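Local coordinates for protein multisubunit Na+/H+ antiporter, A subunit (Anoxybacillus flavithermus, PDB 6Z16) that probably exchanges sodium ions for protons across the cell membrane as the A subunit of a multisubunit, complex I-related antiporter, at residues R96-S107 with V154-F165. Numbering follows the deposited sequence.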
ATOM      1  N   ARG A  96     -70.591  27.867  40.619  1.00 64.65           N
ATOM      2  CA  ARG A  96     -71.728  28.540  41.243  1.00 59.93           C
ATOM      3  C   ARG A  96     -72.469  27.585  42.186  1.00 48.63           C
ATOM      4  O   ARG A  96     -73.677  27.372  42.086  1.00 47.84           O
ATOM      5  CB  ARG A  96     -72.633  29.147  40.162  1.00 54.50           C
ATOM      6  CG  ARG A  96     -73.601  30.218  40.582  1.00 74.64           C
ATOM      7  CD  ARG A  96     -74.217  30.859  39.350  1.00 84.19           C
ATOM      8  NE  ARG A  96     -75.004  29.925  38.548  1.00100.17           N
ATOM      9  CZ  ARG A  96     -74.671  29.530  37.323  1.00108.83           C
ATOM     10  NH1 ARG A  96     -73.560  29.979  36.759  1.00112.39           N
ATOM     11  NH2 ARG A  96     -75.445  28.681  36.663  1.00110.52           N
ATOM     12  N   ILE A  97     -71.710  26.980  43.099  1.00 47.28           N
ATOM     13  CA  ILE A  97     -72.232  26.035  44.079  1.00 41.56           C
ATOM     14  C   ILE A  97     -71.802  26.470  45.477  1.00 44.09           C
ATOM     15  O   ILE A  97     -70.614  26.693  45.742  1.00 38.74           O
ATOM     16  CB  ILE A  97     -71.776  24.591  43.784  1.00 39.37           C
ATOM     17  CG1 ILE A  97     -72.418  24.085  42.496  1.00 43.14           C
ATOM     18  CG2 ILE A  97     -72.113  23.653  44.928  1.00 31.61           C
ATOM     19  CD1 ILE A  97     -71.888  22.761  42.040  1.00 57.27           C
ATOM     20  N   SER A  98     -72.774  26.590  46.373  1.00 42.13           N
ATOM     21  CA  SER A  98     -72.502  26.955  47.747  1.00 37.69           C
ATOM     22  C   SER A  98     -73.298  26.044  48.665  1.00 33.43           C
ATOM     23  O   SER A  98     -74.205  25.334  48.235  1.00 35.49           O
ATOM     24  CB  SER A  98     -72.851  28.421  47.999  1.00 49.82           C
ATOM     25  OG  SER A  98     -72.051  29.270  47.200  1.00 56.90           O
ATOM     26  N   PHE A  99     -72.925  26.040  49.937  1.00 38.34           N
ATOM     27  CA  PHE A  99     -73.798  25.564  50.998  1.00 47.33           C
ATOM     28  C   PHE A  99     -74.565  26.783  51.475  1.00 47.80           C
ATOM     29  O   PHE A  99     -74.090  27.559  52.304  1.00 57.79           O
ATOM     30  CB  PHE A  99     -73.003  24.920  52.123  1.00 48.71           C
ATOM     31  CG  PHE A  99     -72.392  23.618  51.749  1.00 53.56           C
ATOM     32  CD1 PHE A  99     -73.151  22.465  51.752  1.00 56.05           C
ATOM     33  CD2 PHE A  99     -71.062  23.542  51.394  1.00 62.67           C
ATOM     34  CE1 PHE A  99     -72.595  21.258  51.407  1.00 63.41           C
ATOM     35  CE2 PHE A  99     -70.497  22.332  51.049  1.00 81.32           C
ATOM     36  CZ  PHE A  99     -71.267  21.191  51.056  1.00 73.72           C
ATOM     37  N   ASP A 100     -75.731  27.000  50.885  1.00 44.49           N
ATOM     38  CA  ASP A 100     -76.602  28.038  51.392  1.00 50.11           C
ATOM     39  C   ASP A 100     -77.430  27.482  52.542  1.00 48.33           C
ATOM     40  O   ASP A 100     -77.589  26.270  52.697  1.00 49.56           O
ATOM     41  CB  ASP A 100     -77.523  28.568  50.299  1.00 62.42           C
ATOM     42  CG  ASP A 100     -76.783  29.276  49.198  1.00 75.00           C
ATOM     43  OD1 ASP A 100     -75.700  29.825  49.465  1.00 76.41           O
ATOM     44  OD2 ASP A 100     -77.295  29.294  48.060  1.00 71.30           O
ATOM     45  N   ALA A 101     -77.951  28.388  53.359  1.00 45.48           N
ATOM     46  CA  ALA A 101     -78.843  28.022  54.446  1.00 44.10           C
ATOM     47  C   ALA A 101     -79.902  29.101  54.568  1.00 46.67           C
ATOM     48  O   ALA A 101     -79.579  30.291  54.607  1.00 55.04           O
ATOM     49  CB  ALA A 101     -78.091  27.852  55.767  1.00 32.30           C
ATOM     50  N   TYR A 102     -81.159  28.678  54.613  1.00 41.30           N
ATOM     51  CA  TYR A 102     -82.299  29.575  54.698  1.00 39.42           C
ATOM     52  C   TYR A 102     -83.194  29.052  55.801  1.00 48.02           C
ATOM     53  O   TYR A 102     -83.542  27.869  55.807  1.00 60.71           O
ATOM     54  CB  TYR A 102     -83.054  29.625  53.371  1.00 50.47           C
ATOM     55  CG  TYR A 102     -84.205  30.588  53.301  1.00 62.09           C
ATOM     56  CD1 TYR A 102     -83.987  31.942  53.118  1.00 73.03           C
ATOM     57  CD2 TYR A 102     -85.511  30.140  53.378  1.00 61.10           C
ATOM     58  CE1 TYR A 102     -85.038  32.827  53.027  1.00 77.42           C
ATOM     59  CE2 TYR A 102     -86.571  31.015  53.294  1.00 70.93           C
ATOM     60  CZ  TYR A 102     -86.329  32.359  53.118  1.00 74.80           C
ATOM     61  OH  TYR A 102     -87.384  33.235  53.027  1.00 82.83           O
ATOM     62  N   VAL A 103     -83.537  29.917  56.745  1.00 46.89           N
ATOM     63  CA  VAL A 103     -84.285  29.523  57.926  1.00 44.49           C
ATOM     64  C   VAL A 103     -85.561  30.344  57.976  1.00 40.20           C
ATOM     65  O   VAL A 103     -85.513  31.578  58.086  1.00 41.84           O
ATOM     66  CB  VAL A 103     -83.460  29.695  59.208  1.00 46.08           C
ATOM     67  CG1 VAL A 103     -84.308  29.431  60.398  1.00 35.28           C
ATOM     68  CG2 VAL A 103     -82.284  28.739  59.207  1.00 53.45           C
ATOM     69  N   ASP A 104     -86.691  29.652  57.887  1.00 48.20           N
ATOM     70  CA  ASP A 104     -88.026  30.223  58.009  1.00 50.11           C
ATOM     71  C   ASP A 104     -88.847  29.249  58.850  1.00 47.00           C
ATOM     72  O   ASP A 104     -88.291  28.400  59.555  1.00 46.49           O
ATOM     73  CB  ASP A 104     -88.630  30.537  56.627  1.00 58.26           C
ATOM     74  CG  ASP A 104     -88.721  29.315  55.711  1.00 86.47           C
ATOM     75  OD1 ASP A 104     -88.240  28.219  56.065  1.00 88.48           O
ATOM     76  OD2 ASP A 104     -89.284  29.461  54.607  1.00 89.66           O
ATOM     77  N   GLY A 105     -90.175  29.376  58.794  1.00 43.25           N
ATOM     78  CA  GLY A 105     -91.028  28.636  59.715  1.00 53.21           C
ATOM     79  C   GLY A 105     -91.023  27.131  59.505  1.00 49.21           C
ATOM     80  O   GLY A 105     -91.002  26.363  60.473  1.00 54.04           O
ATOM     81  N   LEU A 106     -91.027  26.691  58.245  1.00 37.46           N
ATOM     82  CA  LEU A 106     -91.083  25.262  57.948  1.00 44.06           C
ATOM     83  C   LEU A 106     -89.786  24.563  58.335  1.00 49.29           C
ATOM     84  O   LEU A 106     -89.803  23.475  58.939  1.00 58.29           O
ATOM     85  CB  LEU A 106     -91.375  25.058  56.465  1.00 52.28           C
ATOM     86  CG  LEU A 106     -91.542  23.617  55.980  1.00 56.26           C
ATOM     87  CD1 LEU A 106     -92.759  22.973  56.609  1.00 50.88           C
ATOM     88  CD2 LEU A 106     -91.641  23.584  54.471  1.00 60.15           C
ATOM     89  N   SER A 107     -88.654  25.184  58.009  1.00 41.68           N
ATOM     90  CA  SER A 107     -87.363  24.619  58.368  1.00 39.35           C
ATOM     91  C   SER A 107     -87.137  24.628  59.875  1.00 48.83           C
ATOM     92  O   SER A 107     -86.517  23.702  60.403  1.00 43.21           O
ATOM     93  CB  SER A 107     -86.254  25.371  57.641  1.00 41.95           C
ATOM     94  OG  SER A 107     -86.241  26.731  58.017  1.00 50.97           O
ATOM     95  N   VAL A 154     -82.902  19.772  55.798  1.00 41.30           N
ATOM     96  CA  VAL A 154     -83.953  20.723  56.135  1.00 41.02           C
ATOM     97  C   VAL A 154     -83.509  22.160  55.879  1.00 39.43           C
ATOM     98  O   VAL A 154     -84.222  22.942  55.240  1.00 39.47           O
ATOM     99  CB  VAL A 154     -84.383  20.501  57.589  1.00 48.32           C
ATOM    100  CG1 VAL A 154     -85.200  21.641  58.066  1.00 55.95           C
ATOM    101  CG2 VAL A 154     -85.168  19.217  57.670  1.00 42.90           C
ATOM    102  N   LEU A 155     -82.315  22.519  56.330  1.00 41.61           N
ATOM    103  CA  LEU A 155     -81.900  23.915  56.313  1.00 43.55           C
ATOM    104  C   LEU A 155     -81.387  24.396  54.963  1.00 37.41           C
ATOM    105  O   LEU A 155     -81.057  25.577  54.841  1.00 35.83           O
ATOM    106  CB  LEU A 155     -80.820  24.138  57.369  1.00 51.87           C
ATOM    107  CG  LEU A 155     -81.248  23.921  58.819  1.00 58.51           C
ATOM    108  CD1 LEU A 155     -80.044  23.961  59.728  1.00 39.87           C
ATOM    109  CD2 LEU A 155     -82.270  24.958  59.233  1.00 60.24           C
ATOM    110  N   SER A 156     -81.327  23.538  53.949  1.00 44.85           N
ATOM    111  CA  SER A 156     -80.596  23.859  52.730  1.00 45.47           C
ATOM    112  C   SER A 156     -81.416  24.702  51.766  1.00 47.07           C
ATOM    113  O   SER A 156     -82.617  24.490  51.585  1.00 53.35           O
ATOM    114  CB  SER A 156     -80.147  22.585  52.021  1.00 44.54           C
ATOM    115  OG  SER A 156     -79.426  22.897  50.848  1.00 46.05           O
ATOM    116  N   ASP A 157     -80.740  25.648  51.132  1.00 43.07           N
ATOM    117  CA  ASP A 157     -81.310  26.524  50.126  1.00 47.06           C
ATOM    118  C   ASP A 157     -80.743  26.253  48.736  1.00 57.50           C
ATOM    119  O   ASP A 157     -81.344  26.663  47.738  1.00 60.95           O
ATOM    120  CB  ASP A 157     -81.072  27.981  50.556  1.00 63.63           C
ATOM    121  CG  ASP A 157     -81.616  28.989  49.585  1.00 74.53           C
ATOM    122  OD1 ASP A 157     -82.843  29.110  49.503  1.00 73.28           O
ATOM    123  OD2 ASP A 157     -80.814  29.656  48.904  1.00 74.30           O
ATOM    124  N   HIS A 158     -79.641  25.523  48.645  1.00 50.31           N
ATOM    125  CA  HIS A 158     -79.051  25.130  47.377  1.00 33.95           C
ATOM    126  C   HIS A 158     -79.528  23.728  47.024  1.00 38.02           C
ATOM    127  O   HIS A 158     -79.689  22.883  47.907  1.00 39.71           O
ATOM    128  CB  HIS A 158     -77.530  25.159  47.484  1.00 43.66           C
ATOM    129  CG  HIS A 158     -76.825  25.015  46.177  1.00 58.41           C
ATOM    130  ND1 HIS A 158     -76.637  26.072  45.315  1.00 55.66           N
ATOM    131  CD2 HIS A 158     -76.269  23.936  45.580  1.00 58.97           C
ATOM    132  CE1 HIS A 158     -75.977  25.653  44.252  1.00 68.61           C
ATOM    133  NE2 HIS A 158     -75.751  24.359  44.383  1.00 61.35           N
ATOM    134  N   LEU A 159     -79.743  23.477  45.731  1.00 42.18           N
ATOM    135  CA  LEU A 159     -80.309  22.198  45.308  1.00 43.78           C
ATOM    136  C   LEU A 159     -79.287  21.066  45.343  1.00 42.90           C
ATOM    137  O   LEU A 159     -79.621  19.943  45.739  1.00 44.61           O
ATOM    138  CB  LEU A 159     -80.912  22.327  43.910  1.00 31.77           C
ATOM    139  CG  LEU A 159     -82.208  23.127  43.806  1.00 29.63           C
ATOM    140  CD1 LEU A 159     -82.610  23.352  42.367  1.00 22.09           C
ATOM    141  CD2 LEU A 159     -83.310  22.412  44.548  1.00 31.06           C
ATOM    142  N   ILE A 160     -78.044  21.334  44.941  1.00 37.22           N
ATOM    143  CA  ILE A 160     -77.017  20.292  44.947  1.00 37.84           C
ATOM    144  C   ILE A 160     -76.585  19.972  46.373  1.00 38.83           C
ATOM    145  O   ILE A 160     -76.340  18.807  46.713  1.00 36.04           O
ATOM    146  CB  ILE A 160     -75.836  20.700  44.034  1.00 34.20           C
ATOM    147  CG1 ILE A 160     -76.199  20.497  42.564  1.00 40.26           C
ATOM    148  CG2 ILE A 160     -74.561  19.927  44.328  1.00 27.46           C
ATOM    149  CD1 ILE A 160     -76.795  21.685  41.878  1.00 57.58           C
ATOM    150  N   ALA A 161     -76.546  20.983  47.245  1.00 34.13           N
ATOM    151  CA  ALA A 161     -76.273  20.739  48.659  1.00 36.17           C
ATOM    152  C   ALA A 161     -77.388  19.929  49.307  1.00 45.97           C
ATOM    153  O   ALA A 161     -77.121  19.022  50.108  1.00 54.97           O
ATOM    154  CB  ALA A 161     -76.083  22.064  49.389  1.00 36.49           C
ATOM    155  N   LEU A 162     -78.638  20.234  48.946  1.00 41.60           N
ATOM    156  CA  LEU A 162     -79.782  19.445  49.392  1.00 35.15           C
ATOM    157  C   LEU A 162     -79.687  18.002  48.922  1.00 36.28           C
ATOM    158  O   LEU A 162     -79.988  17.076  49.683  1.00 31.29           O
ATOM    159  CB  LEU A 162     -81.074  20.092  48.895  1.00 26.13           C
ATOM    160  CG  LEU A 162     -82.409  19.387  49.106  1.00 31.07           C
ATOM    161  CD1 LEU A 162     -82.651  19.073  50.552  1.00 33.48           C
ATOM    162  CD2 LEU A 162     -83.509  20.276  48.578  1.00 25.38           C
ATOM    163  N   TYR A 163     -79.237  17.792  47.687  1.00 32.58           N
ATOM    164  CA  TYR A 163     -79.075  16.431  47.192  1.00 29.57           C
ATOM    165  C   TYR A 163     -77.930  15.704  47.897  1.00 32.20           C
ATOM    166  O   TYR A 163     -78.023  14.497  48.153  1.00 36.94           O
ATOM    167  CB  TYR A 163     -78.867  16.452  45.683  1.00 47.02           C
ATOM    168  CG  TYR A 163     -78.522  15.095  45.147  1.00 72.71           C
ATOM    169  CD1 TYR A 163     -79.454  14.075  45.151  1.00 85.12           C
ATOM    170  CD2 TYR A 163     -77.258  14.827  44.652  1.00 75.40           C
ATOM    171  CE1 TYR A 163     -79.135  12.833  44.684  1.00 98.38           C
ATOM    172  CE2 TYR A 163     -76.938  13.586  44.172  1.00 84.44           C
ATOM    173  CZ  TYR A 163     -77.877  12.593  44.189  1.00114.75           C
ATOM    174  OH  TYR A 163     -77.554  11.348  43.713  1.00115.49           O
ATOM    175  N   MET A 164     -76.858  16.423  48.233  1.00 26.23           N
ATOM    176  CA  MET A 164     -75.739  15.840  48.973  1.00 23.94           C
ATOM    177  C   MET A 164     -76.174  15.351  50.350  1.00 27.58           C
ATOM    178  O   MET A 164     -75.879  14.216  50.751  1.00 25.67           O
ATOM    179  CB  MET A 164     -74.635  16.885  49.113  1.00 36.34           C
ATOM    180  CG  MET A 164     -73.395  16.404  49.832  1.00 60.14           C
ATOM    181  SD  MET A 164     -72.224  17.749  50.054  1.00 79.89           S
ATOM    182  CE  MET A 164     -71.703  18.014  48.367  1.00 93.74           C
ATOM    183  N   PHE A 165     -76.887  16.206  51.079  1.00 34.30           N
ATOM    184  CA  PHE A 165     -77.388  15.858  52.404  1.00 29.69           C
ATOM    185  C   PHE A 165     -78.433  14.745  52.337  1.00 24.14           C
ATOM    186  O   PHE A 165     -78.488  13.880  53.222  1.00 22.71           O
ATOM    187  CB  PHE A 165     -77.932  17.131  53.041  1.00 47.41           C
ATOM    188  CG  PHE A 165     -76.859  18.084  53.473  1.00113.21           C
ATOM    189  CD1 PHE A 165     -75.688  17.613  54.030  1.00 77.52           C
ATOM    190  CD2 PHE A 165     -76.969  19.436  53.214  1.00 79.91           C
ATOM    191  CE1 PHE A 165     -74.694  18.483  54.411  1.00 71.16           C
ATOM    192  CE2 PHE A 165     -75.977  20.306  53.586  1.00 64.06           C
ATOM    193  CZ  PHE A 165     -74.837  19.829  54.179  1.00 63.82           C
TER
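The imidazole of His158 fills the hollow beneath the backbone of Arg96 to Ser98. Ser98 O sits over one ring face, 3.3 Å from His158 CG, while Ile97 CG2 closes on His158 NE2 at 3.7 Å and Arg96 O lies at the ring edge beside CE1. The ring reaches the strand from the N-cap position of helix 159-177 because chi1 (-169°) turns CG away from the backbone N. Replacing this ring with an alanine is likely to open a gap below Ser98 O and leave Ile97 CG2 without its flat neighbour.

Further along, Phe99, which also borders a bound phosphatidylethanolamine, dips into a notch on the first turns of that helix. Its CD1 rests 3.8 Å from Ala161 CB, and Phe165 CZ meets CE1 obliquely, with ring planes at 42°. Met164 SD comes to the ring edge, 3.7 Å from Phe99 CZ, a Met-aromatic contact. Asp157 CB wedges between the CB atoms of Asp100 and Tyr102. One hydrogen bond joins the segments, Tyr102 N to Leu155 O at 3.1 Å. Val103 CG2 and Leu155 CD2 lie side by side, and Val154 CG1 packs against Ser107 CB and O.

Strand 97-103 runs at 81° to segment 159-165. Paired antiparallel with strand 85-90, it forms a two-stranded sheet across the link between transmembrane helices 136-155 and 159-177, where helix 220-223 touches Tyr102 and Asp157.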